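Local coordinates for protein acetate kinase (Entamoeba histolytica, PDB 4H0O) that probably phosphorylates acetate reversibly to acetyl phosphate, as a pyrophosphate-dependent acetate kinase of the ASKHA superfamily with a ribonuclease H-like fold, at residues Leu79-Leu84 / Lys142-Thr147; Cys32-Val37 / Lys397-Phe402. All coordinates share one frame; numbering follows the deposited sequence.

Contact 1 (Leu79-Leu84 / Lys142-Thr147); sequences LIIQFL and KELPTT
I81 and L144 show how a single branched residue can join a helix to the C-terminal end of another. They reach toward each other tip to tip: I81 sends CG2 from the middle of helix 73-86 into the isobutyl head of L144, the first residue beyond helix 129-143. I81 CG2 lies 3.8 Å from L144 CD2 and 3.9 Å from L144 CG, so the methyl sits against the branch point. I81 forks at CB: with chi1 at -68°, CG1 lies anti to the carbonyl carbon and CG2 anti to the backbone N, which sends the two arms mainly to different neighbours. The CG1 arm brings I81 CD1 to 4.0 Å from E143 CB, and the two side chains pass at a slant. This is the tight part, and I81, itself a buried residue, gives 69 Å² to it.

The looser side begins at E143. Its CB joins the apolar patch, but the chain bends at chi2 (-62°) and the carboxylate turns off to form a salt bridge through OE2 with K78. E143 and L144 both remain partly exposed, and only 127 Å² is buried in all. From L144 itself the chain reverses in a type I turn, with T147 N bonded to L144 O at 3.3 Å.

K85 donates to the backbone O of E143; like K78 it belongs to helix 73-86, K78 about one turn before I81 and K85 one turn after. The chemistry therefore implies a divided junction: dispersion between aliphatic carbons at the centre, with charged and polar bonds fastening the helix end around it.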
# COMPACT_ATOMS: atom_id res chain seq x y z
N LEU B 79 -26.55 29.88 20.74
CA LEU B 79 -26.92 31.20 20.25
C LEU B 79 -27.52 31.14 18.84
O LEU B 79 -28.37 31.95 18.48
CB LEU B 79 -25.71 32.15 20.30
CG LEU B 79 -25.53 32.98 21.58
CD1 LEU B 79 -25.67 32.13 22.83
CD2 LEU B 79 -24.19 33.69 21.58
N ILE B 80 -27.07 30.16 18.05
CA ILE B 80 -27.64 29.93 16.72
C ILE B 80 -29.10 29.47 16.84
O ILE B 80 -29.98 30.02 16.18
CB ILE B 80 -26.82 28.88 15.93
CG1 ILE B 80 -25.50 29.48 15.46
CG2 ILE B 80 -27.61 28.37 14.74
CD1 ILE B 80 -24.53 28.47 14.86
N ILE B 81 -29.32 28.47 17.68
CA ILE B 81 -30.66 27.94 17.95
C ILE B 81 -31.58 29.04 18.48
O ILE B 81 -32.75 29.12 18.10
CB ILE B 81 -30.58 26.77 18.97
CG1 ILE B 81 -29.88 25.57 18.34
CG2 ILE B 81 -31.97 26.38 19.46
CD1 ILE B 81 -29.55 24.46 19.32
N GLN B 82 -31.04 29.89 19.35
CA GLN B 82 -31.79 31.01 19.90
C GLN B 82 -32.19 32.01 18.81
O GLN B 82 -33.31 32.52 18.81
CB GLN B 82 -30.96 31.71 20.99
CG GLN B 82 -31.53 33.03 21.47
CD GLN B 82 -30.83 33.54 22.72
OE1 GLN B 82 -30.43 32.75 23.58
NE2 GLN B 82 -30.67 34.85 22.82
N PHE B 83 -31.27 32.29 17.89
CA PHE B 83 -31.54 33.21 16.79
C PHE B 83 -32.69 32.72 15.92
O PHE B 83 -33.53 33.51 15.49
CB PHE B 83 -30.29 33.40 15.93
CG PHE B 83 -30.54 34.07 14.60
CD1 PHE B 83 -30.58 35.46 14.51
CD2 PHE B 83 -30.72 33.32 13.45
CE1 PHE B 83 -30.81 36.08 13.29
CE2 PHE B 83 -30.95 33.93 12.23
CZ PHE B 83 -30.99 35.31 12.15
N LEU B 84 -32.70 31.42 15.64
CA LEU B 84 -33.71 30.83 14.77
C LEU B 84 -35.10 30.87 15.41
O LEU B 84 -36.10 31.08 14.73
CB LEU B 84 -33.32 29.39 14.41
CG LEU B 84 -32.00 29.26 13.66
CD1 LEU B 84 -31.53 27.81 13.60
CD2 LEU B 84 -32.11 29.84 12.26
N LYS B 142 -30.32 19.49 24.35
CA LYS B 142 -30.87 20.18 25.51
C LYS B 142 -31.74 21.38 25.13
O LYS B 142 -32.80 21.59 25.71
CB LYS B 142 -29.74 20.64 26.44
CG LYS B 142 -30.24 21.22 27.75
CD LYS B 142 -29.15 21.97 28.50
CE LYS B 142 -29.70 22.60 29.77
NZ LYS B 142 -28.71 23.50 30.43
N GLU B 143 -31.28 22.16 24.15
CA GLU B 143 -32.00 23.35 23.71
C GLU B 143 -33.18 23.00 22.81
O GLU B 143 -34.15 23.75 22.73
CB GLU B 143 -31.06 24.32 23.00
CG GLU B 143 -29.95 24.87 23.89
CD GLU B 143 -30.49 25.67 25.06
OE1 GLU B 143 -31.38 26.52 24.85
OE2 GLU B 143 -30.02 25.44 26.20
N LEU B 144 -33.10 21.85 22.14
CA LEU B 144 -34.20 21.35 21.32
C LEU B 144 -34.57 19.91 21.70
O LEU B 144 -34.39 18.99 20.90
CB LEU B 144 -33.86 21.45 19.83
CG LEU B 144 -33.55 22.85 19.30
CD1 LEU B 144 -33.08 22.83 17.85
CD2 LEU B 144 -34.77 23.74 19.44
N PRO B 145 -35.09 19.71 22.92
CA PRO B 145 -35.30 18.35 23.44
C PRO B 145 -36.57 17.68 22.91
O PRO B 145 -36.77 16.49 23.17
CB PRO B 145 -35.39 18.57 24.95
CG PRO B 145 -35.97 19.93 25.09
CD PRO B 145 -35.48 20.74 23.91
N THR B 146 -37.40 18.43 22.20
CA THR B 146 -38.58 17.85 21.56
C THR B 146 -38.38 17.75 20.05
O THR B 146 -39.34 17.76 19.28
CB THR B 146 -39.85 18.67 21.85
OG1 THR B 146 -39.87 19.83 21.00
CG2 THR B 146 -39.90 19.10 23.31
N THR B 147 -37.12 17.67 19.64
CA THR B 147 -36.77 17.64 18.22
C THR B 147 -35.92 16.42 17.89
O THR B 147 -34.88 16.19 18.51
CB THR B 147 -36.02 18.91 17.81
OG1 THR B 147 -36.85 20.05 18.07
CG2 THR B 147 -35.67 18.88 16.33

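Contact 2 (Cys32-Val37 / Lys397-Phe402); sequences CSDNIV and KGKELF
D34 and K399 meet in a lone salt bridge that links a β-hairpin turn to the C-terminal helix of this ribonuclease H-like fold. K399 NZ donates to D34 OD1 at 2.6 Å, a short bond that makes one carboxylate oxygen the main acceptor; D34 OD2 is 3.7 Å from the same nitrogen. The ammonium group comes to the syn side of OD1 but stands 35° out of the carboxylate plane. Seen as whole side chains, the two cross at about a right angle, with the lysine carrying most of the reach.

That reach follows from the conformation of K399. Its CB points toward the turn from helix 390-402, and beyond CG the chain runs extended through NZ, bridging a gap of 10.3 Å between D34 CA and K399 CA. At D34, chi1 of -61° sets CG anti to the carbonyl carbon, and the carboxylate ends nearer the helix than the direction of CB would suggest. D34 is exposed and the contact buries merely 72 Å², so water probably competes with the pairing and weakens the charge attraction.

The second shell places both ends. S33 and D34 form the two-residue turn between strands 26-31 and 36-44, both with positive phi, and C32 N bonds to N35 O at 2.8 Å across its base; the return bond from N35 N to C32 O is weak. On the helix, F402 N bonds to G398 O, which puts K399 in the last turn, where the bonds from L401 N are weak. Farther out, L401 touches Y150 and F402 meets the ring of F93, seating the helix against strands 148-153 and 93-98 of the first sheet. At the bridge itself, the methylene next to the ammonium is carried in with it, K399 CE lying 3.2 Å from D34 OD1.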
# COMPACT_ATOMS: atom_id res chain seq x y z
N CYS B 32 -35.18 23.48 3.61
CA CYS B 32 -36.60 23.21 3.42
C CYS B 32 -36.80 22.78 1.97
O CYS B 32 -36.65 23.59 1.05
CB CYS B 32 -37.45 24.44 3.73
SG CYS B 32 -39.23 24.11 3.80
N SER B 33 -37.12 21.50 1.78
CA SER B 33 -37.20 20.89 0.44
C SER B 33 -35.94 21.14 -0.39
O SER B 33 -35.99 21.81 -1.42
CB SER B 33 -38.44 21.38 -0.32
OG SER B 33 -39.59 20.68 0.09
N ASP B 34 -34.82 20.59 0.08
CA ASP B 34 -33.54 20.65 -0.64
C ASP B 34 -33.01 22.06 -0.91
O ASP B 34 -32.09 22.23 -1.71
CB ASP B 34 -33.61 19.85 -1.95
CG ASP B 34 -33.91 18.38 -1.73
OD1 ASP B 34 -33.52 17.84 -0.67
OD2 ASP B 34 -34.54 17.76 -2.61
N ASN B 35 -33.59 23.07 -0.25
CA ASN B 35 -33.11 24.44 -0.42
C ASN B 35 -32.77 25.12 0.90
O ASN B 35 -33.40 24.86 1.93
CB ASN B 35 -34.14 25.27 -1.19
CG ASN B 35 -33.57 26.60 -1.67
OD1 ASN B 35 -33.39 27.53 -0.88
ND2 ASN B 35 -33.29 26.69 -2.97
N ILE B 36 -31.77 25.99 0.86
CA ILE B 36 -31.30 26.71 2.05
C ILE B 36 -32.18 27.93 2.33
O ILE B 36 -32.39 28.77 1.46
CB ILE B 36 -29.84 27.17 1.87
CG1 ILE B 36 -28.95 25.97 1.53
CG2 ILE B 36 -29.34 27.87 3.12
CD1 ILE B 36 -27.51 26.34 1.21
N VAL B 37 -32.68 28.02 3.56
CA VAL B 37 -33.52 29.14 3.97
C VAL B 37 -32.79 30.04 4.96
O VAL B 37 -33.09 31.23 5.07
CB VAL B 37 -34.85 28.66 4.59
CG1 VAL B 37 -35.63 27.85 3.57
CG2 VAL B 37 -34.60 27.82 5.83
N LYS B 397 -28.37 11.79 4.64
CA LYS B 397 -28.40 10.76 5.66
C LYS B 397 -29.69 10.90 6.48
O LYS B 397 -30.25 9.91 6.95
CB LYS B 397 -27.18 10.86 6.57
CG LYS B 397 -26.74 9.54 7.20
CD LYS B 397 -26.38 8.52 6.12
CE LYS B 397 -26.55 7.08 6.59
NZ LYS B 397 -27.75 6.93 7.46
N GLY B 398 -30.17 12.13 6.61
CA GLY B 398 -31.40 12.40 7.33
C GLY B 398 -32.65 11.98 6.58
O GLY B 398 -33.61 11.50 7.18
N LYS B 399 -32.64 12.18 5.26
CA LYS B 399 -33.74 11.72 4.41
C LYS B 399 -33.86 10.21 4.53
O LYS B 399 -34.95 9.65 4.54
CB LYS B 399 -33.49 12.09 2.94
CG LYS B 399 -33.29 13.58 2.67
CD LYS B 399 -33.17 13.84 1.17
CE LYS B 399 -32.62 15.23 0.88
NZ LYS B 399 -32.43 15.48 -0.58
N GLU B 400 -32.71 9.55 4.63
CA GLU B 400 -32.64 8.10 4.73
C GLU B 400 -33.20 7.60 6.06
O GLU B 400 -33.81 6.54 6.13
CB GLU B 400 -31.19 7.67 4.55
CG GLU B 400 -30.94 6.18 4.56
CD GLU B 400 -29.49 5.85 4.26
OE1 GLU B 400 -28.86 6.59 3.46
OE2 GLU B 400 -28.97 4.87 4.83
N LEU B 401 -32.99 8.38 7.12
CA LEU B 401 -33.38 7.97 8.47
C LEU B 401 -34.81 8.37 8.85
O LEU B 401 -35.46 7.69 9.63
CB LEU B 401 -32.41 8.55 9.51
CG LEU B 401 -30.98 8.02 9.52
CD1 LEU B 401 -30.17 8.69 10.61
CD2 LEU B 401 -30.98 6.51 9.71
N PHE B 402 -35.28 9.49 8.30
CA PHE B 402 -36.57 10.05 8.70
C PHE B 402 -37.58 10.19 7.56
O PHE B 402 -38.75 10.48 7.80
CB PHE B 402 -36.37 11.41 9.37
CG PHE B 402 -35.69 11.34 10.71
CD1 PHE B 402 -36.28 10.66 11.76
CD2 PHE B 402 -34.47 11.96 10.92
CE1 PHE B 402 -35.67 10.59 13.00
CE2 PHE B 402 -33.85 11.90 12.16
CZ PHE B 402 -34.45 11.21 13.20

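From the N terminus, the chain first passes residues 32-37, the turn that opens the long loop of contact 2, and then enters helix 73-86, where contact 1 begins. Contact 1 closes first: 57 intervening residues, including strands 93-98 and 109-110, return the chain to the end of helix 129-143. The second sheet follows entirely afterwards, and helix 390-402 finally closes contact 2 across 359 residues. The smaller loop is thus nested in the larger. Contact 1 joins two helices of the N-terminal half, whereas contact 2 brings the C-terminal helix back to the first sheet. Their centres lie 18 Å apart, and the two do not touch.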